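Local atomic coordinates of putative DNA helicase (Lactobacillus plantarum, PDB entry 3DMN), a protein that is probably a DNA helicase of the UvrD-like family, expected to use ATP hydrolysis to unwind DNA, and is represented here by its C-terminal domain. Residues K69-C74 with V104-L109; I119-N124 with T149-G154. All blocks are in the same frame, centred on the assembly; numbering follows the deposited sequence.

Contact 1. Residues K69-C74 with V104-L109; sequences KSLAEC and VVPSFL. With ACT (acetate ion), chain E.
K69 and S70 run past P106 and S107 with their CA atoms 5.1 Å apart at K69–S107 and 5.4 Å at S70–P106, where strand 102-106 gives way to a 3-10 turn at 107-109. One hydrogen bond joins the two segments. The hydroxyl OG of S107 donates to the backbone O of K69 at 2.8 Å, coming in 21° off the carbonyl plane. With chi1 at 59°, OG lies between its own backbone N and carbonyl carbon, and from there it meets O of K69.

Apart from this bond the contact is mainly apolar. C74 points at the strand from the first turn of its helix. Its SG lies 3.6 Å from CA of P106 and also meets CG of the proline ring. Its CB rests 3.8 Å from CG1 of V104. L71 also reaches the proline: its CD1 touches CG of P106, while its backbone N lies at the edge of the F108 ring, near the ring plane. CB of P106 lies over one face of that ring, toward the rim.

S70 is the N-cap of helix 71-82, and its OG accepts from N of E73 at 3.2 Å. The CB of K69 points away from the strand, and the chain bends at chi3 (63°), with NZ 2.8 Å from OXT of an acetate ion. NZ also donates to O of N127, whose ND2 bonds OE2 of E73.

The contact thus joins the start of helix 71-82 to the end of strand 102-106. V105 pairs with strand 64-68, C74 and V104 reach L90 of strand 88-90, and S107 packs on L136 and I140 of helix 134-141.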
ATOM      1  N   LYS A  69       3.711  -6.132  -4.980  1.00 28.07           N
ATOM      2  CA  LYS A  69       4.781  -5.888  -5.946  1.00 28.47           C
ATOM      3  C   LYS A  69       4.606  -6.742  -7.178  1.00 28.85           C
ATOM      4  O   LYS A  69       4.789  -6.243  -8.303  1.00 28.08           O
ATOM      5  CB  LYS A  69       6.142  -6.155  -5.311  1.00 28.96           C
ATOM      6  CG  LYS A  69       7.296  -5.889  -6.278  1.00 28.51           C
ATOM      7  CD  LYS A  69       8.693  -6.029  -5.598  1.00 30.08           C
ATOM      8  CE  LYS A  69       8.934  -7.433  -5.095  1.00 27.70           C
ATOM      9  NZ  LYS A  69      10.383  -7.592  -4.633  1.00 30.16           N
ATOM     10  N   SER A  70       4.369  -8.040  -6.952  1.00 28.47           N
ATOM     11  CA  SER A  70       4.384  -8.999  -8.030  1.00 27.07           C
ATOM     12  C   SER A  70       3.109  -9.803  -8.027  1.00 27.33           C
ATOM     13  O   SER A  70       2.405  -9.861  -7.001  1.00 26.51           O
ATOM     14  CB  SER A  70       5.559  -9.985  -7.813  1.00 28.55           C
ATOM     15  OG  SER A  70       5.301 -10.784  -6.651  1.00 28.42           O
ATOM     16  N   LEU A  71       2.829 -10.498  -9.143  1.00 26.80           N
ATOM     17  CA  LEU A  71       1.657 -11.376  -9.141  1.00 27.00           C
ATOM     18  C   LEU A  71       1.732 -12.432  -8.027  1.00 27.95           C
ATOM     19  O   LEU A  71       0.728 -12.704  -7.387  1.00 27.17           O
ATOM     20  CB  LEU A  71       1.450 -12.048 -10.497  1.00 27.53           C
ATOM     21  CG  LEU A  71       0.256 -12.988 -10.535  1.00 28.95           C
ATOM     22  CD1 LEU A  71      -1.052 -12.188 -10.323  1.00 32.67           C
ATOM     23  CD2 LEU A  71       0.241 -13.746 -11.840  1.00 31.11           C
ATOM     24  N   ALA A  72       2.889 -13.063  -7.840  1.00 27.78           N
ATOM     25  CA  ALA A  72       2.993 -14.195  -6.890  1.00 29.00           C
ATOM     26  C   ALA A  72       2.618 -13.680  -5.480  1.00 28.10           C
ATOM     27  O   ALA A  72       1.873 -14.335  -4.712  1.00 28.44           O
ATOM     28  CB  ALA A  72       4.400 -14.732  -6.884  1.00 29.70           C
ATOM     29  N   GLU A  73       3.127 -12.505  -5.122  1.00 27.94           N
ATOM     30  CA  GLU A  73       2.845 -11.934  -3.780  1.00 28.74           C
ATOM     31  C   GLU A  73       1.371 -11.561  -3.647  1.00 28.31           C
ATOM     32  O   GLU A  73       0.759 -11.802  -2.618  1.00 28.75           O
ATOM     33  CB  GLU A  73       3.773 -10.766  -3.499  1.00 30.42           C
ATOM     34  CG  GLU A  73       5.177 -11.329  -3.396  1.00 28.49           C
ATOM     35  CD  GLU A  73       6.244 -10.291  -3.068  1.00 31.05           C
ATOM     36  OE1 GLU A  73       5.906  -9.084  -3.012  1.00 32.95           O
ATOM     37  OE2 GLU A  73       7.422 -10.743  -2.835  1.00 29.84           O
ATOM     38  N   CYS A  74       0.808 -11.001  -4.712  1.00 27.48           N
ATOM     39  CA  CYS A  74      -0.643 -10.736  -4.753  1.00 27.34           C
ATOM     40  C   CYS A  74      -1.492 -11.971  -4.628  1.00 27.85           C
ATOM     41  O   CYS A  74      -2.514 -11.925  -3.933  1.00 28.07           O
ATOM     42  CB  CYS A  74      -1.018  -9.989  -6.047  1.00 27.57           C
ATOM     43  SG  CYS A  74      -0.407  -8.270  -6.058  1.00 29.32           S
ATOM     44  N   VAL A 104      -7.042  -6.266  -5.189  1.00 29.13           N
ATOM     45  CA  VAL A 104      -5.619  -6.526  -5.011  1.00 29.30           C
ATOM     46  C   VAL A 104      -5.003  -6.375  -6.406  1.00 29.64           C
ATOM     47  O   VAL A 104      -5.438  -7.070  -7.362  1.00 30.16           O
ATOM     48  CB  VAL A 104      -5.366  -7.969  -4.432  1.00 28.97           C
ATOM     49  CG1 VAL A 104      -3.865  -8.189  -4.396  1.00 29.81           C
ATOM     50  CG2 VAL A 104      -5.919  -8.062  -3.013  1.00 29.13           C
ATOM     51  N   VAL A 105      -4.007  -5.499  -6.505  1.00 29.44           N
ATOM     52  CA  VAL A 105      -3.529  -4.954  -7.771  1.00 30.72           C
ATOM     53  C   VAL A 105      -2.014  -5.216  -7.801  1.00 29.44           C
ATOM     54  O   VAL A 105      -1.289  -4.671  -6.985  1.00 30.21           O
ATOM     55  CB  VAL A 105      -3.746  -3.327  -7.813  1.00 30.01           C
ATOM     56  CG1 VAL A 105      -3.271  -2.696  -9.128  1.00 34.93           C
ATOM     57  CG2 VAL A 105      -5.202  -2.916  -7.546  1.00 34.25           C
ATOM     58  N   PRO A 106      -1.526  -6.037  -8.757  1.00 29.62           N
ATOM     59  CA  PRO A 106      -0.033  -6.044  -8.887  1.00 29.39           C
ATOM     60  C   PRO A 106       0.485  -4.695  -9.374  1.00 28.28           C
ATOM     61  O   PRO A 106      -0.185  -4.035 -10.169  1.00 28.44           O
ATOM     62  CB  PRO A 106       0.215  -7.067  -9.987  1.00 31.07           C
ATOM     63  CG  PRO A 106      -1.047  -7.880 -10.036  1.00 31.66           C
ATOM     64  CD  PRO A 106      -2.168  -6.961  -9.704  1.00 31.36           C
ATOM     65  N   SER A 107       1.674  -4.307  -8.935  1.00 27.63           N
ATOM     66  CA  SER A 107       2.182  -2.960  -9.199  1.00 27.11           C
ATOM     67  C   SER A 107       2.092  -2.609 -10.666  1.00 28.07           C
ATOM     68  O   SER A 107       1.699  -1.494 -11.042  1.00 29.30           O
ATOM     69  CB  SER A 107       3.630  -2.791  -8.725  1.00 27.43           C
ATOM     70  OG  SER A 107       4.509  -3.720  -9.376  1.00 28.30           O
ATOM     71  N   PHE A 108       2.459  -3.566 -11.514  1.00 26.81           N
ATOM     72  CA  PHE A 108       2.460  -3.335 -12.971  1.00 28.73           C
ATOM     73  C   PHE A 108       1.088  -3.128 -13.601  1.00 30.35           C
ATOM     74  O   PHE A 108       1.005  -2.774 -14.811  1.00 33.22           O
ATOM     75  CB  PHE A 108       3.228  -4.472 -13.699  1.00 28.90           C
ATOM     76  CG  PHE A 108       2.710  -5.840 -13.411  1.00 28.97           C
ATOM     77  CD1 PHE A 108       3.357  -6.663 -12.470  1.00 28.11           C
ATOM     78  CD2 PHE A 108       1.573  -6.325 -14.057  1.00 30.56           C
ATOM     79  CE1 PHE A 108       2.912  -7.953 -12.195  1.00 27.36           C
ATOM     80  CE2 PHE A 108       1.091  -7.610 -13.797  1.00 29.79           C
ATOM     81  CZ  PHE A 108       1.782  -8.453 -12.854  1.00 30.53           C
ATOM     82  N   LEU A 109       0.026  -3.385 -12.846  1.00 31.42           N
ATOM     83  CA  LEU A 109      -1.312  -3.169 -13.404  1.00 34.23           C
ATOM     84  C   LEU A 109      -1.920  -1.910 -12.878  1.00 36.48           C
ATOM     85  O   LEU A 109      -3.054  -1.576 -13.247  1.00 38.12           O
ATOM     86  CB  LEU A 109      -2.268  -4.321 -13.165  1.00 34.37           C
ATOM     87  CG  LEU A 109      -2.009  -5.595 -13.950  1.00 35.16           C
ATOM     88  CD1 LEU A 109      -3.101  -6.630 -13.630  1.00 37.37           C
ATOM     89  CD2 LEU A 109      -1.874  -5.342 -15.460  1.00 38.27           C
TER
HETATM   90  C   ACT E   4      10.287 -10.944  -4.572  1.00 24.01           C
HETATM   91  O   ACT E   4       9.440 -10.426  -5.339  1.00 26.31           O
HETATM   92  OXT ACT E   4      11.062 -10.176  -3.927  1.00 23.09           O
HETATM   93  CH3 ACT E   4      10.332 -12.423  -4.512  1.00 25.46           C

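Contact 2. Residues I119-N124 with T149-G154; sequences IVWNAN and TLVAVG. With ACT (acetate ion), chain L; ACT (acetate ion), chain K.
The backbone O of V151 takes two N-H groups from the turn after strand 118-121. N of A123 donates to this O of V151 at 3.0 Å. N of N122 adds a weak, strongly bent bond to the same oxygen. A123 is the centre of an inverse gamma turn, and a weak bond runs from N of N124 to O of N122.

Two side-chain amides continue the pairing. OD1 of N122 accepts from N of V153 at 2.9 Å, with the donor 35° out of the amide carbonyl plane. ND2 of N124 donates to O of V153, also at 2.9 Å. That bond is in plane for both the amide and the carbonyl. OD1 of N124 is held by N of N127, which helps fix the rotation of the amide.

Strands 118-121 and 147-153 lie side by side and parallel, joined through helix 134-141 as a beta-alpha-beta unit. This is consistent with the P-loop NTPase clan to which the family belongs. N of V120 donates to O of T149 at 2.8 Å, and N of V151 to O of V120.

I119, T149, W121 and V151 share one face of the sheet, turned toward helix 43-59. With CG anti to the backbone N (chi1 171°), the W121 ring reaches along this face to V151 and V153. Its CZ3 meets CG1 of V151 at 3.9 Å, and CH2 meets CG2 of V153. V120 and L150 lie alongside each other on the other face, where CD2 of L150 touches CB of A123.

NE1 of W121 donates to O of one acetate at 2.9 Å, in the ring plane. ND2 of N122 donates to the other oxygen of this acetate and, at 2.9 Å, to OXT of a second acetate.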
ATOM      1  N   ILE A 119      -3.361   0.405   0.279  1.00 27.26           N
ATOM      2  CA  ILE A 119      -2.539  -0.352   1.254  1.00 27.65           C
ATOM      3  C   ILE A 119      -1.402  -1.004   0.475  1.00 27.78           C
ATOM      4  O   ILE A 119      -1.674  -1.785  -0.436  1.00 28.53           O
ATOM      5  CB  ILE A 119      -3.371  -1.413   1.947  1.00 27.34           C
ATOM      6  CG1 ILE A 119      -4.505  -0.770   2.754  1.00 29.20           C
ATOM      7  CG2 ILE A 119      -2.480  -2.345   2.859  1.00 28.61           C
ATOM      8  CD1 ILE A 119      -5.594  -1.812   3.238  1.00 28.93           C
ATOM      9  N   VAL A 120      -0.149  -0.626   0.766  1.00 27.27           N
ATOM     10  CA  VAL A 120       1.005  -1.235   0.114  1.00 26.74           C
ATOM     11  C   VAL A 120       1.319  -2.531   0.834  1.00 27.37           C
ATOM     12  O   VAL A 120       1.692  -2.539   2.006  1.00 28.83           O
ATOM     13  CB  VAL A 120       2.245  -0.294   0.141  1.00 27.80           C
ATOM     14  CG1 VAL A 120       3.385  -0.920  -0.609  1.00 26.73           C
ATOM     15  CG2 VAL A 120       1.864   1.050  -0.472  1.00 29.25           C
ATOM     16  N   TRP A 121       1.223  -3.641   0.098  1.00 26.99           N
ATOM     17  CA  TRP A 121       1.441  -4.941   0.742  1.00 27.72           C
ATOM     18  C   TRP A 121       2.922  -5.323   0.768  1.00 28.96           C
ATOM     19  O   TRP A 121       3.606  -5.495  -0.278  1.00 28.42           O
ATOM     20  CB  TRP A 121       0.603  -6.060   0.060  1.00 28.13           C
ATOM     21  CG  TRP A 121       0.975  -7.405   0.546  1.00 27.78           C
ATOM     22  CD1 TRP A 121       1.553  -8.427  -0.190  1.00 30.05           C
ATOM     23  CD2 TRP A 121       0.881  -7.883   1.892  1.00 29.07           C
ATOM     24  NE1 TRP A 121       1.779  -9.536   0.621  1.00 28.63           N
ATOM     25  CE2 TRP A 121       1.395  -9.215   1.907  1.00 27.59           C
ATOM     26  CE3 TRP A 121       0.382  -7.336   3.086  1.00 30.22           C
ATOM     27  CZ2 TRP A 121       1.416  -9.983   3.069  1.00 28.61           C
ATOM     28  CZ3 TRP A 121       0.439  -8.109   4.265  1.00 27.83           C
ATOM     29  CH2 TRP A 121       0.955  -9.408   4.227  1.00 27.84           C
ATOM     30  N   ASN A 122       3.407  -5.472   1.995  1.00 28.25           N
ATOM     31  CA  ASN A 122       4.742  -6.033   2.252  1.00 27.68           C
ATOM     32  C   ASN A 122       5.874  -5.160   1.718  1.00 27.35           C
ATOM     33  O   ASN A 122       6.735  -5.612   0.940  1.00 28.34           O
ATOM     34  CB  ASN A 122       4.890  -7.485   1.827  1.00 27.53           C
ATOM     35  CG  ASN A 122       5.829  -8.233   2.778  1.00 28.17           C
ATOM     36  OD1 ASN A 122       6.364  -7.597   3.681  1.00 29.64           O
ATOM     37  ND2 ASN A 122       6.070  -9.536   2.553  1.00 32.02           N
ATOM     38  N   ALA A 123       5.874  -3.938   2.212  1.00 27.61           N
ATOM     39  CA  ALA A 123       6.916  -2.953   1.934  1.00 28.03           C
ATOM     40  C   ALA A 123       8.146  -3.219   2.812  1.00 28.18           C
ATOM     41  O   ALA A 123       8.577  -2.327   3.574  1.00 28.50           O
ATOM     42  CB  ALA A 123       6.372  -1.534   2.241  1.00 29.82           C
ATOM     43  N   ASN A 124       8.700  -4.424   2.692  1.00 27.59           N
ATOM     44  CA  ASN A 124       9.709  -4.857   3.635  1.00 28.53           C
ATOM     45  C   ASN A 124      11.106  -4.860   3.016  1.00 29.14           C
ATOM     46  O   ASN A 124      11.312  -4.358   1.893  1.00 29.75           O
ATOM     47  CB  ASN A 124       9.366  -6.232   4.230  1.00 28.00           C
ATOM     48  CG  ASN A 124       9.471  -7.356   3.206  1.00 29.92           C
ATOM     49  OD1 ASN A 124       9.683  -7.105   2.022  1.00 29.55           O
ATOM     50  ND2 ASN A 124       9.327  -8.615   3.671  1.00 29.97           N
ATOM     51  N   THR A 149      -1.338   3.499   3.488  1.00 26.92           N
ATOM     52  CA  THR A 149      -0.934   2.592   4.576  1.00 26.77           C
ATOM     53  C   THR A 149       0.119   1.697   3.974  1.00 27.55           C
ATOM     54  O   THR A 149      -0.017   1.242   2.867  1.00 28.02           O
ATOM     55  CB  THR A 149      -2.110   1.682   5.038  1.00 27.25           C
ATOM     56  OG1 THR A 149      -3.166   2.491   5.546  1.00 28.29           O
ATOM     57  CG2 THR A 149      -1.631   0.729   6.161  1.00 30.04           C
ATOM     58  N   LEU A 150       1.191   1.459   4.728  1.00 27.28           N
ATOM     59  CA  LEU A 150       2.228   0.477   4.322  1.00 27.57           C
ATOM     60  C   LEU A 150       2.299  -0.577   5.387  1.00 27.94           C
ATOM     61  O   LEU A 150       2.473  -0.269   6.568  1.00 29.36           O
ATOM     62  CB  LEU A 150       3.624   1.111   4.135  1.00 28.59           C
ATOM     63  CG  LEU A 150       3.813   2.020   2.927  1.00 29.04           C
ATOM     64  CD1 LEU A 150       3.164   3.356   3.150  1.00 31.77           C
ATOM     65  CD2 LEU A 150       5.334   2.248   2.747  1.00 31.38           C
ATOM     66  N   VAL A 151       2.212  -1.828   4.950  1.00 26.84           N
ATOM     67  CA  VAL A 151       2.381  -2.982   5.865  1.00 27.14           C
ATOM     68  C   VAL A 151       3.631  -3.716   5.484  1.00 27.99           C
ATOM     69  O   VAL A 151       3.799  -4.053   4.327  1.00 27.88           O
ATOM     70  CB  VAL A 151       1.148  -3.952   5.824  1.00 27.80           C
ATOM     71  CG1 VAL A 151       1.374  -5.173   6.733  1.00 29.25           C
ATOM     72  CG2 VAL A 151      -0.139  -3.226   6.233  1.00 28.21           C
ATOM     73  N   ALA A 152       4.514  -3.982   6.457  1.00 27.13           N
ATOM     74  CA  ALA A 152       5.773  -4.691   6.145  1.00 27.57           C
ATOM     75  C   ALA A 152       5.823  -5.905   7.032  1.00 28.83           C
ATOM     76  O   ALA A 152       5.473  -5.812   8.203  1.00 30.16           O
ATOM     77  CB  ALA A 152       6.997  -3.781   6.458  1.00 29.53           C
ATOM     78  N   VAL A 153       6.269  -7.021   6.480  1.00 26.26           N
ATOM     79  CA  VAL A 153       6.455  -8.263   7.249  1.00 27.40           C
ATOM     80  C   VAL A 153       7.957  -8.410   7.491  1.00 28.00           C
ATOM     81  O   VAL A 153       8.767  -8.553   6.540  1.00 28.69           O
ATOM     82  CB  VAL A 153       5.949  -9.471   6.479  1.00 27.93           C
ATOM     83  CG1 VAL A 153       6.242 -10.756   7.288  1.00 29.47           C
ATOM     84  CG2 VAL A 153       4.433  -9.323   6.264  1.00 29.89           C
ATOM     85  N   GLY A 154       8.335  -8.353   8.757  1.00 26.87           N
ATOM     86  CA  GLY A 154       9.725  -8.516   9.167  1.00 28.31           C
ATOM     87  C   GLY A 154      10.300  -7.175   9.538  1.00 29.41           C
ATOM     88  O   GLY A 154      10.156  -6.705  10.665  1.00 29.07           O
TER
HETATM   89  C   ACT L  11       7.062 -12.447   4.434  1.00 30.41           C
HETATM   90  O   ACT L  11       5.916 -12.662   3.962  1.00 31.28           O
HETATM   91  OXT ACT L  11       7.648 -11.372   4.169  1.00 27.43           O
HETATM   92  CH3 ACT L  11       7.722 -13.470   5.312  1.00 30.00           C
HETATM   93  C   ACT K  10       4.221 -11.659   0.278  1.00 27.22           C
HETATM   94  O   ACT K  10       3.049 -11.967  -0.204  1.00 28.18           O
HETATM   95  OXT ACT K  10       4.834 -10.597  -0.076  1.00 24.55           O
HETATM   96  CH3 ACT K  10       4.905 -12.523   1.281  1.00 29.07           C

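Both contacts reach the same parallel sheet, with centres about 13 Å apart. Strand 64-68 lies between strands 102-106 and 118-121 and leads directly into segment 69-74 of contact 1. The contacts follow each other along the chain, contact 1 closing before contact 2 opens. They approach through E73 O and W121 NE1, 4.1 Å apart, a packing contact. Helix 134-141 reaches both, through S107 and V120. N127 also serves both, bonding K69 and E73 of contact 1 and N124 of contact 2. Acetate ions, probably from the crystallisation liquor, bind at each contact. They may mark a pocket, but no substrate site is established here.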